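Local coordinates for glucanase (Klebsiella pneumoniae, PDB 5GY3), which probably hydrolyses internal beta-1,4-glucosidic linkages in cellulose, lichenin and cereal beta-glucans, as a family 8 glycosyl hydrolase, at residues F140-Y152 and H190-G202. Sequence-based numbering, arbitrary orientation.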
ATOM      1  N   PHE A 140      -0.207  10.090 -14.791  1.00 10.57           N
ATOM      2  CA  PHE A 140      -0.022   8.681 -15.111  1.00 13.37           C
ATOM      3  C   PHE A 140      -0.817   8.229 -16.319  1.00 15.65           C
ATOM      4  O   PHE A 140      -0.681   7.068 -16.729  1.00 12.83           O
ATOM      5  CB  PHE A 140      -0.381   7.817 -13.897  1.00  9.44           C
ATOM      6  CG  PHE A 140       0.448   8.133 -12.701  1.00  9.75           C
ATOM      7  CD1 PHE A 140       1.735   7.617 -12.590  1.00 10.74           C
ATOM      8  CD2 PHE A 140      -0.026   8.989 -11.724  1.00 13.40           C
ATOM      9  CE1 PHE A 140       2.532   7.925 -11.489  1.00 13.48           C
ATOM     10  CE2 PHE A 140       0.761   9.310 -10.619  1.00 12.79           C
ATOM     11  CZ  PHE A 140       2.041   8.784 -10.507  1.00 14.18           C
ATOM     12  N   ASN A 141      -1.645   9.101 -16.887  1.00 15.37           N
ATOM     13  CA  ASN A 141      -2.436   8.776 -18.062  1.00 19.61           C
ATOM     14  C   ASN A 141      -1.661   9.366 -19.227  1.00 23.34           C
ATOM     15  O   ASN A 141      -1.758  10.549 -19.543  1.00 26.67           O
ATOM     16  CB  ASN A 141      -3.854   9.325 -17.977  1.00 22.72           C
ATOM     17  CG  ASN A 141      -4.805   8.640 -18.949  1.00 29.48           C
ATOM     18  OD1 ASN A 141      -4.445   8.349 -20.092  1.00 35.35           O
ATOM     19  ND2 ASN A 141      -6.028   8.367 -18.492  1.00 34.47           N
ATOM     20  N   LEU A 142      -0.810   8.546 -19.796  1.00 19.94           N
ATOM     21  CA  LEU A 142      -0.189   8.845 -21.059  1.00 20.57           C
ATOM     22  C   LEU A 142      -1.217   8.384 -22.090  1.00 30.64           C
ATOM     23  O   LEU A 142      -2.181   7.698 -21.747  1.00 39.73           O
ATOM     24  CB  LEU A 142       1.173   8.150 -21.147  1.00 22.75           C
ATOM     25  CG  LEU A 142       2.256   8.649 -20.156  1.00 25.54           C
ATOM     26  CD1 LEU A 142       1.970   8.354 -18.687  1.00 26.98           C
ATOM     27  CD2 LEU A 142       3.612   8.053 -20.493  1.00 31.56           C
ATOM     28  N   ASN A 143      -1.084   8.840 -23.319  1.00 31.83           N
ATOM     29  CA  ASN A 143      -2.224   8.698 -24.221  1.00 25.47           C
ATOM     30  C   ASN A 143      -2.605   7.230 -24.427  1.00 20.82           C
ATOM     31  O   ASN A 143      -3.668   6.790 -23.969  1.00 21.62           O
ATOM     32  CB  ASN A 143      -1.921   9.390 -25.540  1.00 29.17           C
ATOM     33  CG  ASN A 143      -1.472  10.834 -25.345  1.00 40.65           C
ATOM     34  OD1 ASN A 143      -2.099  11.588 -24.587  1.00 44.15           O
ATOM     35  ND2 ASN A 143      -0.382  11.219 -26.008  1.00 40.54           N
ATOM     36  N   ASP A 144      -1.744   6.459 -25.079  1.00 17.36           N
ATOM     37  CA  ASP A 144      -2.035   5.055 -25.311  1.00 12.84           C
ATOM     38  C   ASP A 144      -1.402   4.139 -24.274  1.00 10.71           C
ATOM     39  O   ASP A 144      -1.444   2.919 -24.444  1.00  6.93           O
ATOM     40  CB  ASP A 144      -1.605   4.648 -26.728  1.00 13.50           C
ATOM     41  CG  ASP A 144      -0.103   4.701 -26.932  1.00 13.27           C
ATOM     42  OD1 ASP A 144       0.593   5.407 -26.181  1.00 16.16           O
ATOM     43  OD2 ASP A 144       0.384   4.036 -27.871  1.00 12.79           O
ATOM     44  N   HIS A 145      -0.825   4.697 -23.206  1.00  9.44           N
ATOM     45  CA  HIS A 145      -0.298   3.924 -22.090  1.00 10.27           C
ATOM     46  C   HIS A 145      -0.779   4.533 -20.783  1.00 10.18           C
ATOM     47  O   HIS A 145      -0.922   5.749 -20.671  1.00 11.41           O
ATOM     48  CB  HIS A 145       1.232   3.906 -22.056  1.00 12.03           C
ATOM     49  CG  HIS A 145       1.860   3.162 -23.186  1.00 13.07           C
ATOM     50  ND1 HIS A 145       1.994   3.703 -24.448  1.00 16.41           N
ATOM     51  CD2 HIS A 145       2.396   1.920 -23.248  1.00 15.22           C
ATOM     52  CE1 HIS A 145       2.590   2.826 -25.237  1.00 16.47           C
ATOM     53  NE2 HIS A 145       2.842   1.736 -24.534  1.00 12.03           N
ATOM     54  N   LEU A 146      -0.984   3.680 -19.787  1.00  8.12           N
ATOM     55  CA  LEU A 146      -1.086   4.111 -18.402  1.00  8.71           C
ATOM     56  C   LEU A 146       0.116   3.591 -17.631  1.00  9.87           C
ATOM     57  O   LEU A 146       0.520   2.436 -17.800  1.00 10.17           O
ATOM     58  CB  LEU A 146      -2.363   3.595 -17.740  1.00  8.51           C
ATOM     59  CG  LEU A 146      -3.690   3.911 -18.408  1.00 11.34           C
ATOM     60  CD1 LEU A 146      -4.823   3.328 -17.571  1.00 11.83           C
ATOM     61  CD2 LEU A 146      -3.830   5.408 -18.590  1.00 14.16           C
ATOM     62  N   ASN A 147       0.689   4.442 -16.792  1.00  7.62           N
ATOM     63  CA  ASN A 147       1.718   4.012 -15.856  1.00  6.79           C
ATOM     64  C   ASN A 147       1.032   3.613 -14.563  1.00  8.37           C
ATOM     65  O   ASN A 147       0.483   4.458 -13.855  1.00  6.16           O
ATOM     66  CB  ASN A 147       2.742   5.121 -15.637  1.00 10.63           C
ATOM     67  CG  ASN A 147       3.749   5.194 -16.767  1.00 14.69           C
ATOM     68  OD1 ASN A 147       3.934   4.219 -17.496  1.00 13.40           O
ATOM     69  ND2 ASN A 147       4.399   6.348 -16.927  1.00 13.51           N
ATOM     70  N   LEU A 148       1.043   2.321 -14.269  1.00  7.90           N
ATOM     71  CA  LEU A 148       0.347   1.773 -13.115  1.00  5.56           C
ATOM     72  C   LEU A 148       1.358   1.306 -12.078  1.00  6.32           C
ATOM     73  O   LEU A 148       2.528   1.055 -12.382  1.00  6.34           O
ATOM     74  CB  LEU A 148      -0.541   0.601 -13.532  1.00  7.00           C
ATOM     75  CG  LEU A 148      -1.553   0.868 -14.646  1.00  7.95           C
ATOM     76  CD1 LEU A 148      -2.306  -0.419 -14.957  1.00  9.55           C
ATOM     77  CD2 LEU A 148      -2.507   1.972 -14.199  1.00 10.22           C
ATOM     78  N   ASN A 149       0.893   1.188 -10.841  1.00  6.04           N
ATOM     79  CA  ASN A 149       1.706   0.638  -9.761  1.00  6.37           C
ATOM     80  C   ASN A 149       0.884  -0.489  -9.143  1.00  5.97           C
ATOM     81  O   ASN A 149      -0.083  -0.225  -8.410  1.00  6.44           O
ATOM     82  CB  ASN A 149       2.063   1.712  -8.740  1.00  7.70           C
ATOM     83  CG  ASN A 149       3.074   1.225  -7.724  1.00  5.89           C
ATOM     84  OD1 ASN A 149       2.978   0.097  -7.232  1.00  7.92           O
ATOM     85  ND2 ASN A 149       4.061   2.061  -7.417  1.00  8.87           N
ATOM     86  N   PRO A 150       1.186  -1.750  -9.461  1.00  6.55           N
ATOM     87  CA  PRO A 150       0.335  -2.835  -8.953  1.00  5.94           C
ATOM     88  C   PRO A 150       0.347  -2.965  -7.445  1.00  7.79           C
ATOM     89  O   PRO A 150      -0.575  -3.582  -6.896  1.00  6.66           O
ATOM     90  CB  PRO A 150       0.904  -4.096  -9.632  1.00  6.93           C
ATOM     91  CG  PRO A 150       2.287  -3.717 -10.088  1.00  8.59           C
ATOM     92  CD  PRO A 150       2.164  -2.238 -10.450  1.00  7.89           C
ATOM     93  N   SER A 151       1.337  -2.391  -6.753  1.00  6.11           N
ATOM     94  CA  SER A 151       1.300  -2.362  -5.293  1.00  5.25           C
ATOM     95  C   SER A 151       0.248  -1.396  -4.755  1.00  6.65           C
ATOM     96  O   SER A 151       0.028  -1.362  -3.542  1.00  8.18           O
ATOM     97  CB  SER A 151       2.678  -2.006  -4.729  1.00  8.27           C
ATOM     98  OG  SER A 151       2.906  -0.613  -4.683  1.00  9.41           O
ATOM     99  N   TYR A 152      -0.403  -0.616  -5.623  1.00  6.09           N
ATOM    100  CA  TYR A 152      -1.571   0.174  -5.235  1.00  8.16           C
ATOM    101  C   TYR A 152      -2.882  -0.589  -5.425  1.00  8.65           C
ATOM    102  O   TYR A 152      -3.956  -0.040  -5.136  1.00  9.43           O
ATOM    103  CB  TYR A 152      -1.653   1.490  -6.031  1.00  7.48           C
ATOM    104  CG  TYR A 152      -0.538   2.504  -5.838  1.00  8.03           C
ATOM    105  CD1 TYR A 152       0.689   2.149  -5.291  1.00  9.01           C
ATOM    106  CD2 TYR A 152      -0.725   3.829  -6.217  1.00  9.01           C
ATOM    107  CE1 TYR A 152       1.710   3.084  -5.127  1.00  9.76           C
ATOM    108  CE2 TYR A 152       0.291   4.775  -6.066  1.00 11.03           C
ATOM    109  CZ  TYR A 152       1.502   4.392  -5.519  1.00 13.30           C
ATOM    110  OH  TYR A 152       2.513   5.303  -5.355  1.00 13.44           O
ATOM    111  N   HIS A 190       9.512 -14.005 -13.206  1.00 10.03           N
ATOM    112  CA  HIS A 190       8.098 -13.806 -13.548  1.00  9.54           C
ATOM    113  C   HIS A 190       7.407 -12.901 -12.535  1.00  8.24           C
ATOM    114  O   HIS A 190       6.231 -13.081 -12.209  1.00  8.07           O
ATOM    115  CB  HIS A 190       7.356 -15.140 -13.674  1.00 11.20           C
ATOM    116  CG  HIS A 190       8.025 -16.104 -14.600  1.00 13.10           C
ATOM    117  ND1 HIS A 190       8.037 -15.931 -15.967  1.00 17.18           N
ATOM    118  CD2 HIS A 190       8.707 -17.249 -14.359  1.00 18.08           C
ATOM    119  CE1 HIS A 190       8.697 -16.930 -16.529  1.00 18.53           C
ATOM    120  NE2 HIS A 190       9.122 -17.738 -15.574  1.00 17.41           N
ATOM    121  N   LEU A 191       8.137 -11.912 -12.039  1.00  3.92           N
ATOM    122  CA  LEU A 191       7.580 -10.999 -11.055  1.00  6.87           C
ATOM    123  C   LEU A 191       7.296  -9.638 -11.677  1.00  7.90           C
ATOM    124  O   LEU A 191       7.938  -9.243 -12.654  1.00  7.36           O
ATOM    125  CB  LEU A 191       8.540 -10.828  -9.869  1.00  8.23           C
ATOM    126  CG  LEU A 191       8.677 -12.037  -8.940  1.00  7.38           C
ATOM    127  CD1 LEU A 191       9.768 -11.768  -7.942  1.00 10.50           C
ATOM    128  CD2 LEU A 191       7.343 -12.324  -8.215  1.00  7.32           C
ATOM    129  N   PRO A 192       6.349  -8.884 -11.122  1.00  8.66           N
ATOM    130  CA  PRO A 192       6.130  -7.506 -11.578  1.00  7.98           C
ATOM    131  C   PRO A 192       7.118  -6.529 -10.947  1.00  8.49           C
ATOM    132  O   PRO A 192       7.658  -6.749  -9.863  1.00  7.63           O
ATOM    133  CB  PRO A 192       4.702  -7.215 -11.104  1.00  6.48           C
ATOM    134  CG  PRO A 192       4.617  -7.970  -9.807  1.00  8.36           C
ATOM    135  CD  PRO A 192       5.452  -9.238 -10.004  1.00  6.53           C
ATOM    136  N   SER A 193       7.341  -5.426 -11.656  1.00  8.37           N
ATOM    137  CA  SER A 193       8.160  -4.327 -11.156  1.00  5.77           C
ATOM    138  C   SER A 193       7.315  -3.354 -10.329  1.00  8.34           C
ATOM    139  O   SER A 193       6.088  -3.479 -10.227  1.00  6.27           O
ATOM    140  CB  SER A 193       8.830  -3.603 -12.323  1.00  6.05           C
ATOM    141  OG  SER A 193       7.877  -3.275 -13.324  1.00  5.86           O
ATOM    142  N   ASP A 194       7.997  -2.384  -9.709  1.00  6.42           N
ATOM    143  CA  ASP A 194       7.296  -1.338  -8.961  1.00  5.69           C
ATOM    144  C   ASP A 194       6.275  -0.621  -9.840  1.00  5.98           C
ATOM    145  O   ASP A 194       5.149  -0.343  -9.407  1.00  6.35           O
ATOM    146  CB  ASP A 194       8.292  -0.306  -8.414  1.00  6.04           C
ATOM    147  CG  ASP A 194       9.207  -0.855  -7.329  1.00  9.01           C
ATOM    148  OD1 ASP A 194       8.829  -1.795  -6.603  1.00  7.73           O
ATOM    149  OD2 ASP A 194      10.333  -0.301  -7.195  1.00 11.32           O
ATOM    150  N   TRP A 195       6.665  -0.289 -11.065  1.00  7.30           N
ATOM    151  CA  TRP A 195       5.832   0.459 -11.994  1.00  7.66           C
ATOM    152  C   TRP A 195       5.713  -0.312 -13.295  1.00  5.84           C
ATOM    153  O   TRP A 195       6.705  -0.828 -13.816  1.00  7.70           O
ATOM    154  CB  TRP A 195       6.419   1.864 -12.261  1.00  5.79           C
ATOM    155  CG  TRP A 195       6.515   2.675 -11.022  1.00  9.02           C
ATOM    156  CD1 TRP A 195       7.566   2.725 -10.148  1.00 11.13           C
ATOM    157  CD2 TRP A 195       5.523   3.571 -10.508  1.00  8.10           C
ATOM    158  NE1 TRP A 195       7.282   3.588  -9.118  1.00  9.07           N
ATOM    159  CE2 TRP A 195       6.035   4.121  -9.317  1.00  9.94           C
ATOM    160  CE3 TRP A 195       4.249   3.951 -10.935  1.00 10.37           C
ATOM    161  CZ2 TRP A 195       5.311   5.028  -8.543  1.00 12.87           C
ATOM    162  CZ3 TRP A 195       3.539   4.861 -10.175  1.00 12.57           C
ATOM    163  CH2 TRP A 195       4.071   5.387  -8.993  1.00 11.40           C
ATOM    164  N   VAL A 196       4.495  -0.362 -13.829  1.00  5.95           N
ATOM    165  CA  VAL A 196       4.174  -1.149 -15.015  1.00  7.02           C
ATOM    166  C   VAL A 196       3.429  -0.266 -15.999  1.00  8.96           C
ATOM    167  O   VAL A 196       2.444   0.380 -15.632  1.00  7.12           O
ATOM    168  CB  VAL A 196       3.316  -2.377 -14.651  1.00  6.18           C
ATOM    169  CG1 VAL A 196       2.821  -3.107 -15.929  1.00  6.40           C
ATOM    170  CG2 VAL A 196       4.102  -3.315 -13.750  1.00  6.95           C
ATOM    171  N   ALA A 197       3.885  -0.247 -17.251  1.00  6.10           N
ATOM    172  CA  ALA A 197       3.185   0.473 -18.305  1.00  7.62           C
ATOM    173  C   ALA A 197       2.183  -0.457 -18.980  1.00  8.68           C
ATOM    174  O   ALA A 197       2.555  -1.527 -19.491  1.00  9.96           O
ATOM    175  CB  ALA A 197       4.171   1.023 -19.333  1.00  9.33           C
ATOM    176  N   LEU A 198       0.922  -0.044 -19.000  1.00  5.19           N
ATOM    177  CA  LEU A 198      -0.149  -0.795 -19.647  1.00  6.17           C
ATOM    178  C   LEU A 198      -0.522  -0.072 -20.936  1.00  7.60           C
ATOM    179  O   LEU A 198      -0.979   1.076 -20.892  1.00  9.73           O
ATOM    180  CB  LEU A 198      -1.368  -0.904 -18.725  1.00  5.51           C
ATOM    181  CG  LEU A 198      -2.663  -1.442 -19.346  1.00  8.54           C
ATOM    182  CD1 LEU A 198      -2.492  -2.885 -19.819  1.00  7.71           C
ATOM    183  CD2 LEU A 198      -3.824  -1.321 -18.356  1.00  9.49           C
ATOM    184  N   ARG A 199      -0.309  -0.728 -22.076  1.00  7.94           N
ATOM    185  CA  ARG A 199      -0.708  -0.161 -23.356  1.00  7.81           C
ATOM    186  C   ARG A 199      -2.188  -0.450 -23.612  1.00  9.41           C
ATOM    187  O   ARG A 199      -2.775  -1.372 -23.038  1.00  7.50           O
ATOM    188  CB  ARG A 199       0.166  -0.733 -24.484  1.00  8.18           C
ATOM    189  CG  ARG A 199       0.139   0.067 -25.780  1.00 10.28           C
ATOM    190  CD  ARG A 199       1.233  -0.411 -26.748  1.00  8.86           C
ATOM    191  NE  ARG A 199       0.953  -1.739 -27.290  1.00  8.59           N
ATOM    192  CZ  ARG A 199       1.737  -2.371 -28.161  1.00 14.65           C
ATOM    193  NH1 ARG A 199       2.862  -1.801 -28.577  1.00 12.29           N
ATOM    194  NH2 ARG A 199       1.399  -3.577 -28.615  1.00 11.65           N
ATOM    195  N   ALA A 200      -2.799   0.360 -24.488  1.00  8.45           N
ATOM    196  CA  ALA A 200      -4.249   0.302 -24.660  1.00  9.90           C
ATOM    197  C   ALA A 200      -4.733  -1.008 -25.270  1.00 10.61           C
ATOM    198  O   ALA A 200      -5.936  -1.287 -25.210  1.00 10.41           O
ATOM    199  CB  ALA A 200      -4.737   1.488 -25.509  1.00  9.74           C
ATOM    200  N   ASP A 201      -3.847  -1.820 -25.840  1.00  9.28           N
ATOM    201  CA  ASP A 201      -4.235  -3.142 -26.315  1.00 11.17           C
ATOM    202  C   ASP A 201      -4.041  -4.224 -25.266  1.00 11.71           C
ATOM    203  O   ASP A 201      -4.278  -5.401 -25.559  1.00 12.81           O
ATOM    204  CB  ASP A 201      -3.448  -3.517 -27.577  1.00 11.56           C
ATOM    205  CG  ASP A 201      -1.958  -3.702 -27.311  1.00 13.59           C
ATOM    206  OD1 ASP A 201      -1.443  -3.113 -26.338  1.00 10.14           O
ATOM    207  OD2 ASP A 201      -1.296  -4.433 -28.089  1.00 11.96           O
ATOM    208  N   GLY A 202      -3.604  -3.860 -24.067  1.00  9.21           N
ATOM    209  CA  GLY A 202      -3.384  -4.813 -23.006  1.00 10.44           C
ATOM    210  C   GLY A 202      -1.935  -5.202 -22.791  1.00 12.35           C
ATOM    211  O   GLY A 202      -1.641  -5.875 -21.800  1.00  9.05           O
TER
HETATM  212  O   HOH W   1       4.318  -2.535  -7.793  1.00  8.09           O
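Asn149, just past the end of strand 145-148, lies across one face of the indole of Trp195, just before the start of 196-199. Asn149 CB sits 4.0 Å from the centroid of the Trp195 six-membered ring in a CH-pi contact, while Asn149 ND2 hovers over the same indole, 3.4 Å from Trp195 CZ2. The amide reaches this place because CG stands anti to the backbone N (chi1 -171°), and ND2 is fixed by Asp217 while OD1 accepts the hydroxyl of Ser151. Asparagine suits the spot, offering one amide with a donor and an acceptor. Trp195 also meets Phe140, whose CE1 comes 3.5 Å from Trp195 CZ3; the planes are almost parallel but displaced, touching near their rims. Nearby, the side chain of Tyr152 approaches that of Asp87, the predicted nucleophile, to about 3 Å.

Strands 145-148 and 196-199 are antiparallel, and Leu146 with Leu198 and Leu148 with Val196 form the hydrogen-bonded pairs, each through two nearly straight N-H...O bonds. These four branched apolar side chains fill one buried face, where Leu148 CD1 packs 3.8 Å from Leu198 CD2. Pro150, a compact apolar ring without an N-H to pair, rests against Val196 CG2.

On the other face, Arg199 lends His145 its apolar stem, placing Arg199 CG over the imidazole, 3.4 Å from His145 NE2. A bend at chi3 (70°) then turns its charged end to grip Asp201 side-on, through NE and NH2, within a type I turn. His145 ND1 donates to Asp144 OD1, which helps fix the ring's rotation.

This small sheet adjoins the family's (alpha/alpha)6 barrel; 196-199 is its middle strand, with 204-206 beyond. Strand 124-127 covers Leu146 and Leu198, helix 220-228 backs Pro150 and Pro192, and Trp210 stacks on Trp195.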